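Local coordinates for Lmo0651 protein (Listeria monocytogenes serovar 1/2a, PDB 6EP3) that probably binds specific DNA sequences as a GntR-family transcription factor that controls expression of the Agr system and mediates virulence, at residues B[6-18]-B[40-54]. Sequence-based numbering, arbitrary orientation.
Sequences KTLDKMVYNLLLE and FGVSRSPLRKAIATL
Phe-40 lays one face of its ring against Leu-15, whose CB stands 4.0 Å from the ring centroid in a CH-pi contact, while Leu-15 CD1 comes down on Phe-40 CD1 at 3.6 Å over the same ring. Next to it Val-12 enters as a knob into the hole formed by Phe-40, Pro-46, Leu-47 and Ala-50. With CG1 anti to the backbone N (chi1 163°), its two methyls divide the work: CG1 rests on the backbone of Leu-47, and CG2 packs on Val-42 CG1 at 3.5 Å. Leu-16 extends the apolar seam one turn on, its CD2 reaching Leu-54 CD1 (3.7 Å) and Ile-51, with Leu-36 of helix 33-40 on it as well. Small Ala-50 lets the backbones of the two helices close in beside Tyr-13, whose CE1 meets Leu-54 CD2 at 3.5 Å; the phenol OH is hydrogen-bonded to Gln-57. At the start of helix 8-18 the Asp-9 carboxylate lies against Pro-46, OD2 at its CA and CB, and its OD1 forms a salt bridge with Lys-49 NZ (3.4 Å), in which the hydrogen bond is weak. The axes of helices 8-18 and 44-54 pass 8.6 Å apart and cross at -58°. With helix 33-40 completing the core, this is the three-helix bundle of a GntR-type winged helix-turn-helix domain, in which helices 33-40 and 44-56 form the helix-turn-helix and the latter is probably the recognition helix.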
ATOM      1  N   LYS B   6     -20.658   4.967  18.478  1.00 90.23           N
ATOM      2  CA  LYS B   6     -21.689   5.863  17.984  1.00 88.89           C
ATOM      3  C   LYS B   6     -22.482   5.301  16.817  1.00 79.99           C
ATOM      4  O   LYS B   6     -23.574   5.807  16.543  1.00 78.33           O
ATOM      5  CB  LYS B   6     -21.075   7.206  17.552  1.00 91.68           C
ATOM      6  CG  LYS B   6     -20.322   7.929  18.651  1.00 91.88           C
ATOM      7  CD  LYS B   6     -21.291   8.699  19.529  1.00 98.82           C
ATOM      8  CE  LYS B   6     -20.688   9.996  20.041  1.00102.36           C
ATOM      9  NZ  LYS B   6     -21.335  10.427  21.312  1.00102.69           N
ATOM     10  N   THR B   7     -21.976   4.279  16.129  1.00 74.95           N
ATOM     11  CA  THR B   7     -22.693   3.639  15.037  1.00 77.62           C
ATOM     12  C   THR B   7     -22.638   2.127  15.201  1.00 78.83           C
ATOM     13  O   THR B   7     -21.712   1.586  15.811  1.00 76.94           O
ATOM     14  CB  THR B   7     -22.105   4.003  13.666  1.00 67.88           C
ATOM     15  OG1 THR B   7     -20.857   3.323  13.491  1.00 72.16           O
ATOM     16  CG2 THR B   7     -21.881   5.503  13.547  1.00 59.03           C
ATOM     17  N   LEU B   8     -23.631   1.444  14.627  1.00 76.15           N
ATOM     18  CA  LEU B   8     -23.654  -0.011  14.713  1.00 74.51           C
ATOM     19  C   LEU B   8     -22.581  -0.635  13.832  1.00 78.41           C
ATOM     20  O   LEU B   8     -22.027  -1.684  14.183  1.00 81.07           O
ATOM     21  CB  LEU B   8     -25.033  -0.547  14.330  1.00 70.01           C
ATOM     22  CG  LEU B   8     -25.160  -2.070  14.380  1.00 72.45           C
ATOM     23  CD1 LEU B   8     -24.872  -2.569  15.784  1.00 75.61           C
ATOM     24  CD2 LEU B   8     -26.536  -2.523  13.927  1.00 75.80           C
ATOM     25  N   ASP B   9     -22.256   0.002  12.705  1.00 77.91           N
ATOM     26  CA  ASP B   9     -21.237  -0.542  11.815  1.00 80.75           C
ATOM     27  C   ASP B   9     -19.885  -0.612  12.512  1.00 80.48           C
ATOM     28  O   ASP B   9     -19.309  -1.695  12.675  1.00 86.02           O
ATOM     29  CB  ASP B   9     -21.142   0.297  10.539  1.00 80.30           C
ATOM     30  CG  ASP B   9     -22.388   0.199   9.679  1.00 86.85           C
ATOM     31  OD1 ASP B   9     -22.929   1.256   9.295  1.00 91.77           O
ATOM     32  OD2 ASP B   9     -22.822  -0.934   9.379  1.00 87.54           O
ATOM     33  N   LYS B  10     -19.373   0.540  12.956  1.00 74.36           N
ATOM     34  CA  LYS B  10     -18.032   0.570  13.534  1.00 79.79           C
ATOM     35  C   LYS B  10     -17.918  -0.395  14.710  1.00 80.32           C
ATOM     36  O   LYS B  10     -16.977  -1.195  14.767  1.00 91.79           O
ATOM     37  CB  LYS B  10     -17.652   2.009  13.916  1.00 81.83           C
ATOM     38  CG  LYS B  10     -17.989   2.471  15.325  1.00 91.01           C
ATOM     39  CD  LYS B  10     -16.958   3.479  15.825  1.00 95.38           C
ATOM     40  CE  LYS B  10     -17.413   4.160  17.106  1.00 96.08           C
ATOM     41  NZ  LYS B  10     -18.272   5.345  16.851  1.00 92.02           N
ATOM     42  N   MET B  11     -18.907  -0.394  15.609  1.00 83.56           N
ATOM     43  CA  MET B  11     -18.964  -1.380  16.684  1.00 80.75           C
ATOM     44  C   MET B  11     -18.662  -2.770  16.147  1.00 71.10           C
ATOM     45  O   MET B  11     -17.685  -3.412  16.552  1.00 73.64           O
ATOM     46  CB  MET B  11     -20.340  -1.360  17.356  1.00 78.94           C
ATOM     47  CG  MET B  11     -20.598  -2.577  18.239  1.00 86.62           C
ATOM     48  SD  MET B  11     -22.282  -2.675  18.881  1.00101.60           S
ATOM     49  CE  MET B  11     -22.157  -1.607  20.316  1.00100.31           C
ATOM     50  N   VAL B  12     -19.482  -3.230  15.200  1.00 70.05           N
ATOM     51  CA  VAL B  12     -19.312  -4.580  14.670  1.00 70.90           C
ATOM     52  C   VAL B  12     -17.897  -4.740  14.141  1.00 75.48           C
ATOM     53  O   VAL B  12     -17.173  -5.675  14.512  1.00 78.04           O
ATOM     54  CB  VAL B  12     -20.357  -4.862  13.578  1.00 65.56           C
ATOM     55  CG1 VAL B  12     -19.946  -6.067  12.745  1.00 69.94           C
ATOM     56  CG2 VAL B  12     -21.716  -5.078  14.198  1.00 62.97           C
ATOM     57  N   TYR B  13     -17.463  -3.778  13.319  1.00 74.94           N
ATOM     58  CA  TYR B  13     -16.090  -3.757  12.838  1.00 68.11           C
ATOM     59  C   TYR B  13     -15.129  -3.984  13.994  1.00 72.61           C
ATOM     60  O   TYR B  13     -14.407  -4.991  14.038  1.00 78.00           O
ATOM     61  CB  TYR B  13     -15.807  -2.428  12.131  1.00 59.24           C
ATOM     62  CG  TYR B  13     -14.362  -2.228  11.727  1.00 59.80           C
ATOM     63  CD1 TYR B  13     -13.905  -2.670  10.496  1.00 64.08           C
ATOM     64  CD2 TYR B  13     -13.460  -1.580  12.567  1.00 66.36           C
ATOM     65  CE1 TYR B  13     -12.591  -2.490  10.114  1.00 62.12           C
ATOM     66  CE2 TYR B  13     -12.143  -1.394  12.192  1.00 67.14           C
ATOM     67  CZ  TYR B  13     -11.714  -1.855  10.963  1.00 70.25           C
ATOM     68  OH  TYR B  13     -10.405  -1.675  10.580  1.00 72.20           O
ATOM     69  N   ASN B  14     -15.169  -3.081  14.978  1.00 69.78           N
ATOM     70  CA  ASN B  14     -14.269  -3.185  16.119  1.00 74.22           C
ATOM     71  C   ASN B  14     -14.381  -4.555  16.767  1.00 76.17           C
ATOM     72  O   ASN B  14     -13.370  -5.219  17.021  1.00 80.49           O
ATOM     73  CB  ASN B  14     -14.565  -2.075  17.127  1.00 71.36           C
ATOM     74  CG  ASN B  14     -13.929  -0.759  16.735  1.00 80.60           C
ATOM     75  OD1 ASN B  14     -14.505   0.023  15.978  1.00 85.28           O
ATOM     76  ND2 ASN B  14     -12.727  -0.512  17.238  1.00 85.84           N
ATOM     77  N   LEU B  15     -15.616  -5.016  16.989  1.00 72.01           N
ATOM     78  CA  LEU B  15     -15.822  -6.334  17.572  1.00 75.22           C
ATOM     79  C   LEU B  15     -15.058  -7.385  16.780  1.00 74.69           C
ATOM     80  O   LEU B  15     -14.203  -8.097  17.322  1.00 78.80           O
ATOM     81  CB  LEU B  15     -17.317  -6.653  17.616  1.00 75.94           C
ATOM     82  CG  LEU B  15     -18.061  -6.085  18.828  1.00 76.15           C
ATOM     83  CD1 LEU B  15     -19.521  -6.514  18.817  1.00 69.93           C
ATOM     84  CD2 LEU B  15     -17.381  -6.490  20.128  1.00 76.47           C
ATOM     85  N   LEU B  16     -15.314  -7.443  15.470  1.00 66.15           N
ATOM     86  CA  LEU B  16     -14.610  -8.404  14.634  1.00 66.42           C
ATOM     87  C   LEU B  16     -13.105  -8.211  14.746  1.00 64.70           C
ATOM     88  O   LEU B  16     -12.357  -9.184  14.909  1.00 58.74           O
ATOM     89  CB  LEU B  16     -15.068  -8.267  13.183  1.00 71.21           C
ATOM     90  CG  LEU B  16     -14.748  -9.448  12.270  1.00 77.51           C
ATOM     91  CD1 LEU B  16     -15.362 -10.718  12.833  1.00 80.37           C
ATOM     92  CD2 LEU B  16     -15.249  -9.187  10.859  1.00 79.34           C
ATOM     93  N   LEU B  17     -12.654  -6.953  14.743  1.00 62.57           N
ATOM     94  CA  LEU B  17     -11.223  -6.694  14.808  1.00 67.24           C
ATOM     95  C   LEU B  17     -10.628  -7.256  16.086  1.00 70.68           C
ATOM     96  O   LEU B  17      -9.519  -7.810  16.077  1.00 72.78           O
ATOM     97  CB  LEU B  17     -10.954  -5.193  14.716  1.00 67.36           C
ATOM     98  CG  LEU B  17      -9.488  -4.801  14.904  1.00 70.29           C
ATOM     99  CD1 LEU B  17      -8.632  -5.443  13.825  1.00 67.31           C
ATOM    100  CD2 LEU B  17      -9.319  -3.291  14.893  1.00 73.27           C
ATOM    101  N   GLU B  18     -11.375  -7.177  17.189  1.00 72.44           N
ATOM    102  CA  GLU B  18     -10.816  -7.674  18.435  1.00 77.41           C
ATOM    103  C   GLU B  18     -10.744  -9.193  18.413  1.00 79.99           C
ATOM    104  O   GLU B  18      -9.785  -9.775  18.936  1.00 83.89           O
ATOM    105  CB  GLU B  18     -11.649  -7.171  19.614  1.00 78.95           C
ATOM    106  CG  GLU B  18     -11.815  -5.653  19.615  1.00 86.04           C
ATOM    107  CD  GLU B  18     -10.518  -4.891  19.810  1.00 91.44           C
ATOM    108  OE1 GLU B  18     -10.353  -3.832  19.167  1.00 87.62           O
ATOM    109  OE2 GLU B  18      -9.632  -5.388  20.529  1.00 90.32           O
ATOM    110  N   PHE B  40     -23.027 -11.305  17.450  1.00 90.32           N
ATOM    111  CA  PHE B  40     -23.119  -9.878  17.726  1.00 84.25           C
ATOM    112  C   PHE B  40     -24.556  -9.381  17.826  1.00 81.55           C
ATOM    113  O   PHE B  40     -24.764  -8.213  18.173  1.00 85.08           O
ATOM    114  CB  PHE B  40     -22.391  -9.076  16.644  1.00 83.41           C
ATOM    115  CG  PHE B  40     -20.938  -9.426  16.493  1.00 87.92           C
ATOM    116  CD1 PHE B  40     -20.194  -9.870  17.575  1.00 89.80           C
ATOM    117  CD2 PHE B  40     -20.312  -9.304  15.262  1.00 90.58           C
ATOM    118  CE1 PHE B  40     -18.853 -10.186  17.430  1.00 89.61           C
ATOM    119  CE2 PHE B  40     -18.971  -9.618  15.112  1.00 92.28           C
ATOM    120  CZ  PHE B  40     -18.242 -10.060  16.198  1.00 90.12           C
ATOM    121  N   GLY B  41     -25.543 -10.225  17.535  1.00 78.15           N
ATOM    122  CA  GLY B  41     -26.915  -9.760  17.521  1.00 82.34           C
ATOM    123  C   GLY B  41     -27.220  -8.762  16.436  1.00 86.42           C
ATOM    124  O   GLY B  41     -28.140  -7.955  16.578  1.00 86.43           O
ATOM    125  N   VAL B  42     -26.461  -8.790  15.353  1.00 92.12           N
ATOM    126  CA  VAL B  42     -26.590  -7.822  14.276  1.00 94.39           C
ATOM    127  C   VAL B  42     -27.104  -8.497  13.016  1.00 97.64           C
ATOM    128  O   VAL B  42     -27.071  -9.724  12.862  1.00 94.96           O
ATOM    129  CB  VAL B  42     -25.251  -7.102  14.008  1.00 90.71           C
ATOM    130  CG1 VAL B  42     -24.653  -6.640  15.314  1.00 89.25           C
ATOM    131  CG2 VAL B  42     -24.277  -8.041  13.309  1.00 90.55           C
ATOM    132  N   SER B  43     -27.617  -7.674  12.107  1.00103.18           N
ATOM    133  CA  SER B  43     -27.954  -8.122  10.769  1.00107.26           C
ATOM    134  C   SER B  43     -26.669  -8.281   9.960  1.00111.09           C
ATOM    135  O   SER B  43     -25.571  -7.958  10.421  1.00120.27           O
ATOM    136  CB  SER B  43     -28.917  -7.143  10.101  1.00108.34           C
ATOM    137  OG  SER B  43     -29.375  -7.649   8.862  1.00112.50           O
ATOM    138  N   ARG B  44     -26.795  -8.781   8.735  1.00103.17           N
ATOM    139  CA  ARG B  44     -25.599  -9.016   7.941  1.00105.05           C
ATOM    140  C   ARG B  44     -25.115  -7.768   7.214  1.00103.42           C
ATOM    141  O   ARG B  44     -23.965  -7.745   6.763  1.00107.91           O
ATOM    142  CB  ARG B  44     -25.843 -10.149   6.943  1.00106.99           C
ATOM    143  CG  ARG B  44     -25.354 -11.500   7.447  1.00110.03           C
ATOM    144  CD  ARG B  44     -24.684 -12.318   6.353  1.00115.52           C
ATOM    145  NE  ARG B  44     -23.364 -11.820   5.975  1.00115.51           N
ATOM    146  CZ  ARG B  44     -23.101 -11.212   4.823  1.00114.99           C
ATOM    147  NH1 ARG B  44     -24.072 -11.011   3.943  1.00114.29           N
ATOM    148  NH2 ARG B  44     -21.868 -10.805   4.552  1.00113.13           N
ATOM    149  N   SER B  45     -25.949  -6.733   7.098  1.00100.28           N
ATOM    150  CA  SER B  45     -25.512  -5.514   6.420  1.00 98.74           C
ATOM    151  C   SER B  45     -24.314  -4.859   7.093  1.00 95.43           C
ATOM    152  O   SER B  45     -23.367  -4.480   6.379  1.00 93.78           O
ATOM    153  CB  SER B  45     -26.684  -4.534   6.297  1.00101.03           C
ATOM    154  OG  SER B  45     -26.223  -3.247   5.912  1.00 98.47           O
ATOM    155  N   PRO B  46     -24.270  -4.679   8.429  1.00 90.41           N
ATOM    156  CA  PRO B  46     -23.048  -4.137   9.040  1.00 90.96           C
ATOM    157  C   PRO B  46     -21.865  -5.081   8.904  1.00 94.07           C
ATOM    158  O   PRO B  46     -20.794  -4.688   8.424  1.00100.15           O
ATOM    159  CB  PRO B  46     -23.445  -3.931  10.508  1.00 89.06           C
ATOM    160  CG  PRO B  46     -24.613  -4.832  10.721  1.00 86.71           C
ATOM    161  CD  PRO B  46     -25.350  -4.825   9.424  1.00 83.61           C
ATOM    162  N   LEU B  47     -22.068  -6.337   9.311  1.00 94.67           N
ATOM    163  CA  LEU B  47     -21.004  -7.337   9.306  1.00 90.54           C
ATOM    164  C   LEU B  47     -20.317  -7.412   7.947  1.00 85.98           C
ATOM    165  O   LEU B  47     -19.096  -7.236   7.842  1.00 90.25           O
ATOM    166  CB  LEU B  47     -21.581  -8.697   9.706  1.00 91.64           C
ATOM    167  CG  LEU B  47     -20.691  -9.930   9.565  1.00 93.33           C
ATOM    168  CD1 LEU B  47     -20.830 -10.785  10.797  1.00 97.71           C
ATOM    169  CD2 LEU B  47     -21.064 -10.722   8.321  1.00 95.76           C
ATOM    170  N   ARG B  48     -21.101  -7.671   6.897  1.00 78.78           N
ATOM    171  CA  ARG B  48     -20.586  -7.654   5.531  1.00 76.08           C
ATOM    172  C   ARG B  48     -19.701  -6.437   5.301  1.00 77.19           C
ATOM    173  O   ARG B  48     -18.529  -6.565   4.921  1.00 76.71           O
ATOM    174  CB  ARG B  48     -21.757  -7.675   4.545  1.00 77.81           C
ATOM    175  CG  ARG B  48     -21.446  -7.124   3.164  1.00 89.82           C
ATOM    176  CD  ARG B  48     -22.623  -7.315   2.216  1.00 96.11           C
ATOM    177  NE  ARG B  48     -22.725  -8.691   1.736  1.00107.61           N
ATOM    178  CZ  ARG B  48     -23.867  -9.281   1.398  1.00113.33           C
ATOM    179  NH1 ARG B  48     -25.009  -8.615   1.495  1.00110.89           N
ATOM    180  NH2 ARG B  48     -23.868 -10.538   0.970  1.00114.30           N
ATOM    181  N   LYS B  49     -20.242  -5.249   5.589  1.00 73.05           N
ATOM    182  CA  LYS B  49     -19.493  -4.010   5.416  1.00 69.18           C
ATOM    183  C   LYS B  49     -18.144  -4.095   6.115  1.00 66.73           C
ATOM    184  O   LYS B  49     -17.092  -3.871   5.500  1.00 66.65           O
ATOM    185  CB  LYS B  49     -20.314  -2.837   5.957  1.00 72.98           C
ATOM    186  CG  LYS B  49     -21.156  -2.131   4.904  1.00 80.64           C
ATOM    187  CD  LYS B  49     -21.670  -0.787   5.398  1.00 85.31           C
ATOM    188  CE  LYS B  49     -22.984  -0.931   6.139  1.00 88.48           C
ATOM    189  NZ  LYS B  49     -23.764   0.335   6.100  1.00 93.29           N
ATOM    190  N   ALA B  50     -18.161  -4.470   7.397  1.00 65.75           N
ATOM    191  CA  ALA B  50     -16.924  -4.644   8.149  1.00 68.65           C
ATOM    192  C   ALA B  50     -15.936  -5.516   7.388  1.00 74.31           C
ATOM    193  O   ALA B  50     -14.790  -5.113   7.145  1.00 84.18           O
ATOM    194  CB  ALA B  50     -17.232  -5.244   9.522  1.00 59.68           C
ATOM    195  N   ILE B  51     -16.385  -6.700   6.963  1.00 73.19           N
ATOM    196  CA  ILE B  51     -15.505  -7.616   6.241  1.00 68.21           C
ATOM    197  C   ILE B  51     -14.916  -6.929   5.017  1.00 65.47           C
ATOM    198  O   ILE B  51     -13.701  -6.976   4.782  1.00 68.88           O
ATOM    199  CB  ILE B  51     -16.263  -8.901   5.863  1.00 67.63           C
ATOM    200  CG1 ILE B  51     -16.326  -9.840   7.066  1.00 72.94           C
ATOM    201  CG2 ILE B  51     -15.577  -9.610   4.705  1.00 57.51           C
ATOM    202  CD1 ILE B  51     -17.161 -11.071   6.831  1.00 77.04           C
ATOM    203  N   ALA B  52     -15.765  -6.240   4.245  1.00 61.09           N
ATOM    204  CA  ALA B  52     -15.270  -5.528   3.073  1.00 64.32           C
ATOM    205  C   ALA B  52     -14.147  -4.577   3.462  1.00 61.74           C
ATOM    206  O   ALA B  52     -13.072  -4.580   2.851  1.00 63.84           O
ATOM    207  CB  ALA B  52     -16.413  -4.775   2.393  1.00 71.22           C
ATOM    208  N   THR B  53     -14.365  -3.796   4.524  1.00 55.96           N
ATOM    209  CA  THR B  53     -13.328  -2.882   4.982  1.00 63.21           C
ATOM    210  C   THR B  53     -12.055  -3.637   5.333  1.00 67.79           C
ATOM    211  O   THR B  53     -10.958  -3.250   4.911  1.00 68.53           O
ATOM    212  CB  THR B  53     -13.833  -2.072   6.176  1.00 60.75           C
ATOM    213  OG1 THR B  53     -15.060  -1.423   5.818  1.00 67.72           O
ATOM    214  CG2 THR B  53     -12.813  -1.016   6.572  1.00 54.57           C
ATOM    215  N   LEU B  54     -12.182  -4.758   6.046  1.00 68.92           N
ATOM    216  CA  LEU B  54     -10.984  -5.504   6.405  1.00 72.41           C
ATOM    217  C   LEU B  54     -10.373  -6.229   5.217  1.00 74.86           C
ATOM    218  O   LEU B  54      -9.200  -6.610   5.280  1.00 76.27           O
ATOM    219  CB  LEU B  54     -11.284  -6.493   7.527  1.00 67.34           C
ATOM    220  CG  LEU B  54     -11.837  -5.881   8.812  1.00 56.97           C
ATOM    221  CD1 LEU B  54     -12.603  -6.909   9.605  1.00 62.27           C
ATOM    222  CD2 LEU B  54     -10.683  -5.344   9.629  1.00 58.43           C
TER